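Thioredoxin reductase (Streptomyces clavuligerus, PDB 4NTD) is a flavin-dependent enzyme of the thioredoxin reductase family associated with forming disulfide bonds in natural products such as holomycin. Local coordinates at residues D115-F120 / V324-A329; L159-Y164 / P257-R262; V34-G39 / G104-V109; R152-K157 / L230-D235. One frame throughout, in Å; residues are numbered along the deposited sequence. Where two conformers were deposited one is given.

In the fold
Contact 1 and contact 3 share the antiparallel sheet that holds strands 106-112 and 119-124: Phe120 CD1 packs on Val109 CG1 at 4.1 Å. Contact 3 holds the adenine end of FAD, whereas contact 1 ties the same hairpin to helix 305-338, with the two centres about 22 Å apart. Contact 2 carries the redox cysteine and its bound glutathione, also about 22 Å from contact 3 between centres, and the extended FAD spans from one region to the other. Contact 4 lies about 17 Å from contact 2, centre to centre, and meets it where Trp155 CH2 packs on His161 CB at 3.9 Å. Contacts 1 and 4 sit on opposite sides of the chain's centre, about 51 Å apart between centres.

Contact 1 of 4, residues D115-F120 / V324-A329; sequences DDAPRF and VDEDVA
The carboxylate of Glu326 has the backbone of Ala117 over one face, with Ala117 CA 3.6 Å from Glu326 OE1 and the methyl of Ala117 close by, its CB 4.0 Å from Glu326 OE2. Pro118 comes in at a slant, its CD 3.6 Å from Glu326 OE1, as the two side chains slide past each other in opposite directions. Two waters sit at its edge, near the carboxylate plane. One donates to Glu326 OE1 (3.0 Å from its oxygen) and also to the carbonyl of Asp116; the other donates to Glu326 OE2 (2.7 Å from its oxygen) and to Pro118 O. The contact joins the turn of a beta hairpin, between strands 106-112 and 119-124, to the long C-terminal helix 305-338, with no direct hydrogen bond between the two segments. Glu326 spans the gap because its CG stands anti to the backbone N (chi1 -169°) and the chain stays extended beyond it, pushing the acid away from the helix. Its strongest partners lie outside both segments: OE1 forms a salt bridge with Arg134 and OE2 another with Arg133. The carboxylate therefore probably stays ionised, even though carbon atoms and carbonyls crowd it on the hairpin side. One residue back on the helix, Asp325 forms a salt bridge with Arg186 of the second subunit.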
# COMPACT_ATOMS: atom_id res chain seq x y z
N ASP A 115 21.53 20.26 0.72
CA ASP A 115 20.39 19.52 1.29
C ASP A 115 19.05 20.00 0.72
O ASP A 115 18.10 19.21 0.65
CB ASP A 115 20.36 19.66 2.82
CG ASP A 115 21.39 18.78 3.52
OD1 ASP A 115 22.28 18.22 2.84
OD2 ASP A 115 21.32 18.65 4.76
N ASP A 116 18.98 21.27 0.33
CA ASP A 116 17.75 21.87 -0.20
C ASP A 116 17.61 21.75 -1.72
O ASP A 116 16.58 22.13 -2.28
CB ASP A 116 17.66 23.35 0.21
CG ASP A 116 18.65 24.23 -0.53
OD1 ASP A 116 19.72 23.73 -0.95
OD2 ASP A 116 18.37 25.44 -0.68
N ALA A 117 18.66 21.26 -2.39
CA ALA A 117 18.60 20.97 -3.82
C ALA A 117 19.44 19.73 -4.13
O ALA A 117 20.47 19.83 -4.81
CB ALA A 117 19.08 22.17 -4.63
N PRO A 118 19.00 18.56 -3.64
CA PRO A 118 19.78 17.34 -3.84
C PRO A 118 19.93 16.94 -5.31
O PRO A 118 19.07 17.24 -6.13
CB PRO A 118 18.97 16.26 -3.10
CG PRO A 118 17.97 16.97 -2.27
CD PRO A 118 17.78 18.33 -2.85
N ARG A 119 21.05 16.29 -5.61
CA ARG A 119 21.29 15.66 -6.90
C ARG A 119 22.08 14.39 -6.64
O ARG A 119 22.77 14.29 -5.61
CB ARG A 119 22.05 16.62 -7.83
CG ARG A 119 22.56 15.99 -9.12
CD ARG A 119 22.81 17.04 -10.20
NE ARG A 119 21.57 17.72 -10.58
CZ ARG A 119 20.72 17.31 -11.53
NH1 ARG A 119 20.95 16.21 -12.24
NH2 ARG A 119 19.62 18.02 -11.77
N PHE A 120 21.97 13.41 -7.53
CA PHE A 120 22.65 12.12 -7.36
C PHE A 120 23.26 11.63 -8.66
O PHE A 120 22.73 11.89 -9.74
CB PHE A 120 21.67 11.07 -6.85
CG PHE A 120 20.97 11.46 -5.58
CD1 PHE A 120 21.49 11.08 -4.35
CD2 PHE A 120 19.81 12.22 -5.61
CE1 PHE A 120 20.86 11.45 -3.17
CE2 PHE A 120 19.18 12.60 -4.44
CZ PHE A 120 19.70 12.21 -3.22
N VAL A 324 8.01 19.86 -6.37
CA VAL A 324 7.29 21.10 -6.63
C VAL A 324 7.76 22.19 -5.66
O VAL A 324 8.03 23.32 -6.08
CB VAL A 324 5.76 20.93 -6.55
CG1 VAL A 324 5.05 22.28 -6.58
CG2 VAL A 324 5.26 20.05 -7.68
N ASP A 325 7.88 21.85 -4.38
CA ASP A 325 8.37 22.81 -3.39
C ASP A 325 9.75 23.35 -3.78
O ASP A 325 10.01 24.55 -3.66
CB ASP A 325 8.43 22.18 -1.99
CG ASP A 325 7.05 21.88 -1.41
OD1 ASP A 325 6.98 21.10 -0.44
OD2 ASP A 325 6.05 22.42 -1.92
N GLU A 326 10.63 22.47 -4.27
CA GLU A 326 11.94 22.90 -4.76
C GLU A 326 11.83 23.73 -6.04
O GLU A 326 12.52 24.75 -6.17
CB GLU A 326 12.86 21.70 -4.99
CG GLU A 326 14.31 22.09 -5.25
CD GLU A 326 15.19 20.92 -5.60
OE1 GLU A 326 15.27 19.96 -4.81
OE2 GLU A 326 15.82 20.96 -6.68
N ASP A 327 10.98 23.30 -6.98
CA ASP A 327 10.74 24.04 -8.22
C ASP A 327 10.29 25.48 -7.91
O ASP A 327 10.76 26.44 -8.53
CB ASP A 327 9.68 23.34 -9.10
CG ASP A 327 10.16 22.02 -9.69
OD1 ASP A 327 11.38 21.83 -9.87
OD2 ASP A 327 9.30 21.16 -9.99
N VAL A 328 9.38 25.62 -6.95
CA VAL A 328 8.85 26.93 -6.56
C VAL A 328 9.92 27.78 -5.88
O VAL A 328 10.10 28.95 -6.23
CB VAL A 328 7.62 26.79 -5.62
CG1 VAL A 328 7.20 28.15 -5.07
CG2 VAL A 328 6.46 26.15 -6.36
N ALA A 329 10.63 27.20 -4.92
CA ALA A 329 11.69 27.91 -4.19
C ALA A 329 12.79 28.40 -5.13
O ALA A 329 13.30 29.51 -4.97
CB ALA A 329 12.27 27.03 -3.09
O HOH W 1 14.57 20.12 -1.92
O HOH W 2 17.20 18.77 -7.58

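Contact 2 of 4, residues L159-Y164 / P257-R262. With GSH (glutathione), chain B.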
# COMPACT_ATOMS: atom_id res chain seq x y z
N LEU A 159 8.63 -26.18 -1.18
CA LEU A 159 9.42 -25.67 -0.06
C LEU A 159 9.17 -24.16 -0.07
O LEU A 159 9.58 -23.46 -0.99
CB LEU A 159 10.91 -26.00 -0.22
CG LEU A 159 11.87 -25.75 0.95
CD1 LEU A 159 12.17 -24.27 1.15
CD2 LEU A 159 11.39 -26.38 2.25
N LEU A 160 8.46 -23.68 0.96
CA LEU A 160 7.88 -22.34 0.93
C LEU A 160 8.14 -21.58 2.22
O LEU A 160 8.68 -22.13 3.18
CB LEU A 160 6.37 -22.46 0.71
CG LEU A 160 5.93 -23.25 -0.53
CD1 LEU A 160 4.44 -23.56 -0.49
CD2 LEU A 160 6.29 -22.51 -1.81
N HIS A 161 7.77 -20.30 2.24
CA HIS A 161 7.87 -19.50 3.46
C HIS A 161 6.53 -18.89 3.87
O HIS A 161 6.06 -19.10 4.98
CB HIS A 161 8.93 -18.40 3.30
CG HIS A 161 8.80 -17.30 4.31
ND1 HIS A 161 8.65 -15.98 3.94
CD2 HIS A 161 8.78 -17.32 5.66
CE1 HIS A 161 8.56 -15.23 5.03
NE2 HIS A 161 8.62 -16.03 6.09
N CYS A 162 5.91 -18.15 2.95
CA CYS A 162 4.85 -17.19 3.29
C CYS A 162 3.44 -17.86 3.36
O CYS A 162 2.91 -18.27 2.34
CB CYS A 162 5.05 -15.95 2.34
SG CYS A 162 3.63 -14.84 2.36
N PRO A 163 2.86 -17.98 4.59
CA PRO A 163 1.52 -18.57 4.70
C PRO A 163 0.39 -17.76 4.05
O PRO A 163 -0.61 -18.34 3.64
CB PRO A 163 1.30 -18.66 6.22
CG PRO A 163 2.67 -18.66 6.80
CD PRO A 163 3.43 -17.71 5.92
N TYR A 164 0.54 -16.44 3.95
CA TYR A 164 -0.47 -15.63 3.27
C TYR A 164 -0.44 -15.89 1.76
O TYR A 164 -1.49 -15.96 1.11
CB TYR A 164 -0.30 -14.14 3.59
CG TYR A 164 -0.46 -13.88 5.07
CD1 TYR A 164 -1.71 -14.02 5.67
CD2 TYR A 164 0.62 -13.56 5.87
CE1 TYR A 164 -1.87 -13.82 7.02
CE2 TYR A 164 0.47 -13.36 7.23
CZ TYR A 164 -0.78 -13.49 7.80
OH TYR A 164 -0.97 -13.30 9.14
N PRO A 257 13.25 -18.12 6.15
CA PRO A 257 14.60 -17.77 5.71
C PRO A 257 15.18 -16.61 6.51
O PRO A 257 14.44 -15.89 7.18
CB PRO A 257 14.39 -17.31 4.25
CG PRO A 257 13.04 -17.79 3.85
CD PRO A 257 12.24 -17.82 5.11
N ARG A 258 16.51 -16.47 6.47
CA ARG A 258 17.13 -15.23 6.93
C ARG A 258 16.90 -14.22 5.82
O ARG A 258 17.42 -14.36 4.71
CB ARG A 258 18.64 -15.40 7.21
CG ARG A 258 19.32 -14.09 7.60
CD ARG A 258 20.77 -14.26 8.01
NE ARG A 258 21.43 -12.96 8.16
CZ ARG A 258 22.42 -12.53 7.39
NH1 ARG A 258 22.88 -13.29 6.41
NH2 ARG A 258 22.95 -11.33 7.59
N MET A 259 16.09 -13.20 6.12
CA MET A 259 15.70 -12.22 5.11
C MET A 259 16.59 -10.99 5.19
O MET A 259 16.56 -10.26 6.18
CB MET A 259 14.23 -11.83 5.28
CG MET A 259 13.30 -12.96 4.90
SD MET A 259 11.60 -12.62 5.39
CE MET A 259 11.22 -14.18 6.17
N VAL A 260 17.36 -10.77 4.14
CA VAL A 260 18.37 -9.73 4.11
C VAL A 260 17.99 -8.68 3.06
O VAL A 260 18.02 -8.96 1.86
CB VAL A 260 19.76 -10.32 3.79
CG1 VAL A 260 20.83 -9.24 3.89
CG2 VAL A 260 20.08 -11.46 4.74
N PRO A 261 17.63 -7.46 3.51
CA PRO A 261 17.27 -6.42 2.55
C PRO A 261 18.45 -5.99 1.70
O PRO A 261 19.58 -5.95 2.19
CB PRO A 261 16.80 -5.26 3.44
CG PRO A 261 17.44 -5.50 4.76
CD PRO A 261 17.56 -6.99 4.90
N ARG A 262 18.20 -5.69 0.43
CA ARG A 262 19.24 -5.18 -0.46
C ARG A 262 19.39 -3.68 -0.26
O ARG A 262 19.08 -2.89 -1.16
CB ARG A 262 18.91 -5.51 -1.92
CG ARG A 262 18.83 -7.00 -2.22
CD ARG A 262 19.04 -7.24 -3.71
NE ARG A 262 18.81 -8.63 -4.10
CZ ARG A 262 17.61 -9.16 -4.34
NH1 ARG A 262 16.50 -8.44 -4.24
NH2 ARG A 262 17.52 -10.44 -4.70
N1 GSH B . 6.71 -11.38 9.41
CA1 GSH B . 6.02 -12.32 10.30
C1 GSH B . 6.38 -11.94 11.75
O11 GSH B . 7.48 -12.37 12.19
O12 GSH B . 5.56 -11.23 12.39
CB1 GSH B . 6.52 -13.73 10.10
CG1 GSH B . 5.40 -14.70 9.71
CD1 GSH B . 4.92 -14.35 8.30
OE1 GSH B . 3.88 -13.73 8.11
N2 GSH B . 5.68 -14.89 7.35
CA2 GSH B . 5.43 -14.68 5.92
C2 GSH B . 6.07 -13.40 5.55
O2 GSH B . 6.87 -12.80 6.26
CB2 GSH B . 4.01 -14.22 5.58
SG2 GSH B . 3.02 -15.05 4.28
N3 GSH B . 5.50 -12.97 4.44
CA3 GSH B . 5.75 -11.68 3.97
C3 GSH B . 6.44 -11.56 2.58
O31 GSH B . 6.54 -12.65 1.77
O32 GSH B . 6.87 -10.40 2.17
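His161 and Pro257 bring their CA atoms to 7.3 Å, the nearest backbone approach between the loop that follows strand 159-160 and the residue just ahead of strand 258-261; no hydrogen bond links the two segments. The His161 ring, its CG anti to the backbone N (chi1 162°), reaches across the gap. Pro257 lays CD over one face in a CH-pi contact, 3.8 Å from the centroid of the His161 ring and 29° off its normal. Met259 reaches in from the same side of the ring plane as Pro257, its chain running against that of His161, SD oblique, 4.8 Å from the His161 centroid. The ring of His187 meets that of His161 nearly parallel. Cys162, at the N-cap of helix 163-166, has SG joined to glutathione SG2 at 2.0 Å, and SG2 also lies 2.9 Å from Tyr164 N in the helix's first turn. Arg65 and, from the second subunit, His321 add hydrogen bonds to the tripeptide. Cys162 is also seen in a disulfide with Cys165. A cysteine able to bond either to Cys165 or to an incoming thiol is consistent with thiol-disulfide exchange, in which a mixed disulfide such as this would be an intermediate.

Contact 3 of 4, residues V34-G39 / G104-V109; sequences VVIGAG and GEVDDV. With FAD (flavin-adenine dinucleotide), chain C.
Strand 31-36 and the start of strand 106-112 belong to different sheets and share no backbone hydrogen bond; their nearest CA atoms, those of Ile36 and Val106, are 7.2 Å apart. A classic beta bulge, in which Asp107 and Asp108 both face Arg123, lets Val106 and Val109 point their side chains toward the same partner. That partner is Ile36, whose two branches both face the hairpin. CG2, anti to the backbone N while CG1 lies beside it (chi1 -53°), touches Val106 CG2 at 3.8 Å and also comes within 3.7 Å of FAD N1A. The longer branch diverges from it, Ile36 CD1 meeting Val109 CG2 at 3.8 Å and also reaching Val106 CG1. The Ile36 and Val106 side chains cross at about a right angle, whereas Ile36 and Val109 slide past each other in opposite directions. On the hairpin side, backbone atoms of Val106 pair with the adenine through N1A and N6A: Val106 N donates to FAD N1A (3.0 Å, 161°), and FAD N6A donates to Val106 O (2.9 Å, 167°), two nearly straight bonds that fix the base's rotation. Beyond Ile36 the chain turns through Gly37, whose CA is 3.3 Å from FAD O4B, to Gly39 at the N-cap of helix 40-51. This strand-turn-helix, with glycines in a GxGxxG pattern passing close beside the dinucleotide, is the hallmark of a Rossmann-type FAD-binding domain.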
# COMPACT_ATOMS: atom_id res chain seq x y z
N VAL A 34 15.48 8.47 -10.65
CA VAL A 34 15.91 7.12 -11.00
C VAL A 34 15.31 6.15 -9.98
O VAL A 34 15.50 6.31 -8.77
CB VAL A 34 17.45 6.98 -11.04
CG1 VAL A 34 17.85 5.52 -11.24
CG2 VAL A 34 18.03 7.84 -12.15
N VAL A 35 14.56 5.18 -10.48
CA VAL A 35 13.97 4.14 -9.66
C VAL A 35 14.84 2.89 -9.79
O VAL A 35 15.00 2.36 -10.90
CB VAL A 35 12.51 3.84 -10.09
CG1 VAL A 35 11.90 2.75 -9.21
CG2 VAL A 35 11.67 5.10 -10.02
N ILE A 36 15.40 2.45 -8.67
CA ILE A 36 16.30 1.29 -8.66
C ILE A 36 15.51 0.07 -8.19
O ILE A 36 15.19 -0.06 -7.01
CB ILE A 36 17.53 1.54 -7.77
CG1 ILE A 36 18.22 2.85 -8.18
CG2 ILE A 36 18.50 0.37 -7.87
CD1 ILE A 36 19.34 3.30 -7.26
N GLY A 37 15.22 -0.82 -9.14
CA GLY A 37 14.35 -1.97 -8.90
C GLY A 37 12.98 -1.74 -9.50
O GLY A 37 12.36 -0.70 -9.25
N ALA A 38 12.51 -2.70 -10.29
CA ALA A 38 11.22 -2.61 -10.97
C ALA A 38 10.35 -3.82 -10.64
O ALA A 38 9.78 -4.46 -11.53
CB ALA A 38 11.41 -2.47 -12.47
N GLY A 39 10.25 -4.13 -9.35
CA GLY A 39 9.16 -4.94 -8.84
C GLY A 39 7.94 -4.05 -8.73
O GLY A 39 7.92 -2.94 -9.26
N GLY A 104 19.79 -3.75 -15.91
CA GLY A 104 21.16 -3.71 -15.42
C GLY A 104 21.18 -3.63 -13.90
O GLY A 104 20.13 -3.71 -13.26
N GLU A 105 22.38 -3.47 -13.34
CA GLU A 105 22.56 -3.45 -11.90
C GLU A 105 23.25 -2.16 -11.47
O GLU A 105 24.34 -1.85 -11.93
CB GLU A 105 23.40 -4.65 -11.45
CG GLU A 105 23.57 -4.74 -9.94
CD GLU A 105 24.37 -5.95 -9.48
OE1 GLU A 105 24.58 -6.89 -10.28
OE2 GLU A 105 24.79 -5.97 -8.31
N VAL A 106 22.60 -1.41 -10.58
CA VAL A 106 23.20 -0.23 -9.98
C VAL A 106 24.16 -0.70 -8.89
O VAL A 106 23.78 -1.48 -8.02
CB VAL A 106 22.14 0.70 -9.35
CG1 VAL A 106 22.81 1.88 -8.65
CG2 VAL A 106 21.17 1.18 -10.41
N ASP A 107 25.41 -0.24 -8.94
CA ASP A 107 26.38 -0.59 -7.90
C ASP A 107 26.88 0.60 -7.08
O ASP A 107 27.65 0.42 -6.15
CB ASP A 107 27.55 -1.39 -8.49
CG ASP A 107 28.52 -0.54 -9.28
OD1 ASP A 107 28.13 0.53 -9.78
OD2 ASP A 107 29.69 -0.97 -9.41
N ASP A 108 26.43 1.81 -7.42
CA ASP A 108 26.76 2.99 -6.61
C ASP A 108 25.78 4.14 -6.83
O ASP A 108 25.31 4.36 -7.95
CB ASP A 108 28.19 3.48 -6.92
CG ASP A 108 28.66 4.56 -5.97
OD1 ASP A 108 28.46 4.42 -4.74
OD2 ASP A 108 29.26 5.55 -6.43
N VAL A 109 25.46 4.84 -5.74
CA VAL A 109 24.71 6.09 -5.80
C VAL A 109 25.45 7.11 -4.92
O VAL A 109 25.69 6.85 -3.74
CB VAL A 109 23.26 5.93 -5.29
CG1 VAL A 109 22.49 7.24 -5.43
CG2 VAL A 109 22.55 4.82 -6.05
PA FAD C . 10.84 -7.27 -5.75
O1A FAD C . 9.52 -7.68 -6.35
O2A FAD C . 11.76 -8.36 -5.24
O5B FAD C . 11.64 -6.43 -6.86
C5B FAD C . 12.93 -5.90 -6.57
C4B FAD C . 13.65 -5.68 -7.88
O4B FAD C . 14.85 -4.93 -7.65
C3B FAD C . 14.08 -6.99 -8.55
O3B FAD C . 13.51 -7.10 -9.86
C2B FAD C . 15.60 -6.93 -8.59
O2B FAD C . 16.13 -7.50 -9.78
C1B FAD C . 15.87 -5.44 -8.51
N9A FAD C . 17.19 -5.04 -7.96
C8A FAD C . 17.71 -5.39 -6.77
N7A FAD C . 18.92 -4.80 -6.60
C5A FAD C . 19.18 -4.06 -7.69
C6A FAD C . 20.27 -3.19 -8.16
N6A FAD C . 21.37 -3.00 -7.39
N1A FAD C . 20.14 -2.60 -9.37
C2A FAD C . 19.05 -2.78 -10.15
N3A FAD C . 18.01 -3.56 -9.78
C4A FAD C . 18.02 -4.21 -8.59
N1 FAD C . 3.53 -11.78 -2.33
C2 FAD C . 2.22 -11.72 -2.66
O2 FAD C . 1.61 -10.65 -2.46
N3 FAD C . 1.56 -12.77 -3.18
C4 FAD C . 2.16 -13.95 -3.42
O4 FAD C . 1.52 -14.91 -3.90
C4X FAD C . 3.60 -14.09 -3.11
N5 FAD C . 4.30 -15.24 -3.31
C5X FAD C . 5.61 -15.32 -2.99
C6 FAD C . 6.30 -16.51 -3.21
C7 FAD C . 7.65 -16.62 -2.89
C7M FAD C . 8.38 -17.92 -3.14
C8 FAD C . 8.37 -15.46 -2.31
C8M FAD C . 9.83 -15.57 -1.95
C9 FAD C . 7.69 -14.27 -2.08
C9A FAD C . 6.34 -14.15 -2.40
N10 FAD C . 5.62 -12.94 -2.18
C10 FAD C . 4.26 -12.90 -2.53
C1' FAD C . 6.23 -11.73 -1.62
C2' FAD C . 6.76 -10.87 -2.76
O2' FAD C . 7.95 -11.48 -3.30
C3' FAD C . 7.09 -9.45 -2.31
O3' FAD C . 5.93 -8.87 -1.71
C4' FAD C . 7.54 -8.54 -3.45
O4' FAD C . 8.55 -9.17 -4.25
C5' FAD C . 8.11 -7.23 -2.92
O5' FAD C . 8.16 -6.29 -4.00
P FAD C . 9.39 -5.27 -4.16
O1P FAD C . 9.75 -4.71 -2.82
O2P FAD C . 9.06 -4.36 -5.31
O3P FAD C . 10.66 -6.22 -4.55

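Contact 4 of 4, residues R152-K157 / L230-D235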
# COMPACT_ATOMS: atom_id res chain seq x y z
N ARG A 152 16.86 -25.78 -2.23
CA ARG A 152 17.00 -24.89 -3.39
C ARG A 152 16.11 -25.30 -4.56
O ARG A 152 15.47 -24.45 -5.18
CB ARG A 152 18.46 -24.86 -3.89
CG ARG A 152 19.32 -23.78 -3.25
CD ARG A 152 20.50 -23.41 -4.14
NE ARG A 152 21.34 -24.56 -4.49
CZ ARG A 152 21.31 -25.22 -5.65
NH1 ARG A 152 20.49 -24.88 -6.63
NH2 ARG A 152 22.13 -26.25 -5.82
N GLU A 153 16.07 -26.60 -4.84
CA GLU A 153 15.34 -27.13 -5.98
C GLU A 153 13.83 -26.92 -5.83
O GLU A 153 13.14 -26.62 -6.81
CB GLU A 153 15.66 -28.62 -6.17
CG GLU A 153 17.09 -28.89 -6.63
CD GLU A 153 18.10 -28.93 -5.49
OE1 GLU A 153 17.71 -28.73 -4.33
OE2 GLU A 153 19.30 -29.17 -5.78
N ARG A 154 13.32 -27.06 -4.61
CA ARG A 154 11.88 -27.00 -4.36
C ARG A 154 11.35 -25.63 -3.91
O ARG A 154 10.14 -25.46 -3.78
CB ARG A 154 11.49 -28.07 -3.34
CG ARG A 154 11.91 -29.49 -3.71
CD ARG A 154 11.52 -29.89 -5.13
NE ARG A 154 10.08 -29.82 -5.36
CZ ARG A 154 9.49 -30.08 -6.53
NH1 ARG A 154 10.21 -30.42 -7.60
NH2 ARG A 154 8.17 -29.99 -6.64
N TRP A 155 12.25 -24.67 -3.69
CA TRP A 155 11.87 -23.31 -3.28
C TRP A 155 10.86 -22.69 -4.25
O TRP A 155 11.08 -22.66 -5.46
CB TRP A 155 13.13 -22.44 -3.20
CG TRP A 155 12.93 -20.97 -2.88
CD1 TRP A 155 13.27 -19.91 -3.67
CD2 TRP A 155 12.38 -20.41 -1.67
NE1 TRP A 155 12.96 -18.73 -3.04
CE2 TRP A 155 12.42 -19.00 -1.81
CE3 TRP A 155 11.86 -20.95 -0.49
CZ2 TRP A 155 11.95 -18.13 -0.82
CZ3 TRP A 155 11.40 -20.08 0.50
CH2 TRP A 155 11.45 -18.69 0.32
N GLY A 156 9.73 -22.23 -3.70
CA GLY A 156 8.66 -21.64 -4.50
C GLY A 156 7.64 -22.62 -5.05
O GLY A 156 6.60 -22.20 -5.57
N LYS A 157 7.93 -23.91 -4.95
CA LYS A 157 7.02 -24.96 -5.40
C LYS A 157 6.34 -25.61 -4.19
O LYS A 157 5.16 -25.38 -3.96
CB LYS A 157 7.78 -26.01 -6.24
CG LYS A 157 8.37 -25.45 -7.52
CD LYS A 157 9.17 -26.50 -8.27
CE LYS A 157 9.85 -25.92 -9.50
NZ LYS A 157 10.26 -26.98 -10.46
N LEU A 230 15.33 -33.15 1.87
CA LEU A 230 13.94 -33.22 1.45
C LEU A 230 13.88 -34.37 0.44
O LEU A 230 14.77 -34.51 -0.40
CB LEU A 230 13.50 -31.92 0.78
CG LEU A 230 13.60 -30.65 1.61
CD1 LEU A 230 13.05 -29.47 0.81
CD2 LEU A 230 12.87 -30.79 2.94
N VAL A 231 12.85 -35.20 0.55
CA VAL A 231 12.67 -36.33 -0.36
C VAL A 231 11.74 -35.91 -1.50
O VAL A 231 10.59 -35.54 -1.26
CB VAL A 231 12.08 -37.56 0.36
CG1 VAL A 231 11.96 -38.74 -0.59
CG2 VAL A 231 12.94 -37.93 1.56
N VAL A 232 12.26 -35.96 -2.72
CA VAL A 232 11.52 -35.55 -3.91
C VAL A 232 11.44 -36.71 -4.90
O VAL A 232 12.45 -37.32 -5.23
CB VAL A 232 12.21 -34.35 -4.61
CG1 VAL A 232 11.42 -33.90 -5.83
CG2 VAL A 232 12.39 -33.20 -3.63
N GLU A 233 10.22 -37.03 -5.34
CA GLU A 233 9.99 -38.10 -6.31
C GLU A 233 8.94 -37.67 -7.34
O GLU A 233 7.88 -37.15 -6.97
CB GLU A 233 9.54 -39.38 -5.60
CG GLU A 233 10.59 -39.97 -4.66
CD GLU A 233 10.09 -41.18 -3.89
OE1 GLU A 233 8.97 -41.66 -4.17
OE2 GLU A 233 10.81 -41.64 -2.99
N ASP A 234 9.24 -37.88 -8.62
CA ASP A 234 8.36 -37.48 -9.73
C ASP A 234 7.97 -35.99 -9.66
O ASP A 234 6.81 -35.63 -9.84
CB ASP A 234 7.11 -38.36 -9.79
CG ASP A 234 7.44 -39.84 -9.99
OD1 ASP A 234 8.57 -40.15 -10.43
OD2 ASP A 234 6.56 -40.68 -9.71
N ASP A 235 8.97 -35.15 -9.39
CA ASP A 235 8.81 -33.69 -9.37
C ASP A 235 7.83 -33.18 -8.31
O ASP A 235 7.16 -32.16 -8.50
CB ASP A 235 8.41 -33.17 -10.76
CG ASP A 235 8.65 -31.68 -10.92
OD1 ASP A 235 7.84 -31.02 -11.61
OD2 ASP A 235 9.64 -31.16 -10.36
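Arg154 and Asp235 cross with their guanidinium and carboxylate planes 85° apart, almost perpendicular. Arg154 NH1 donates to Asp235 OD2 at 2.9 Å in a salt bridge; the oxygen lies practically in the guanidinium plane, while NH1 meets it from above the carboxylate plane. A second, weak bond runs from Arg154 NH2 to Asp235 O at 3.0 Å, where the angle at hydrogen is only 131°. The arginine folds to get there: bends at chi2 (-49°) and chi3 carry it off the end of helix 151-154 over Val232. The two branches of Val232 serve different parts of it, CG2 packing against Arg154 CD at 3.7 Å and CG1 lying over one guanidinium face. On the opposite face lies Lys157 CD, offset toward the rim. The ammonium of Lys157 stays beyond salt-bridge range, its NZ 4.2 Å from Asp235 OD2. In this way the stretch that leads from helix 151-154 to strand 159-160, whose Trp155 and Gly156 touch FAD, is joined to the turn after strand 227-233. Arg154 NE also forms a salt bridge with Asp158, so the largely buried guanidinium is held between two acids, which would help keep all three groups charged.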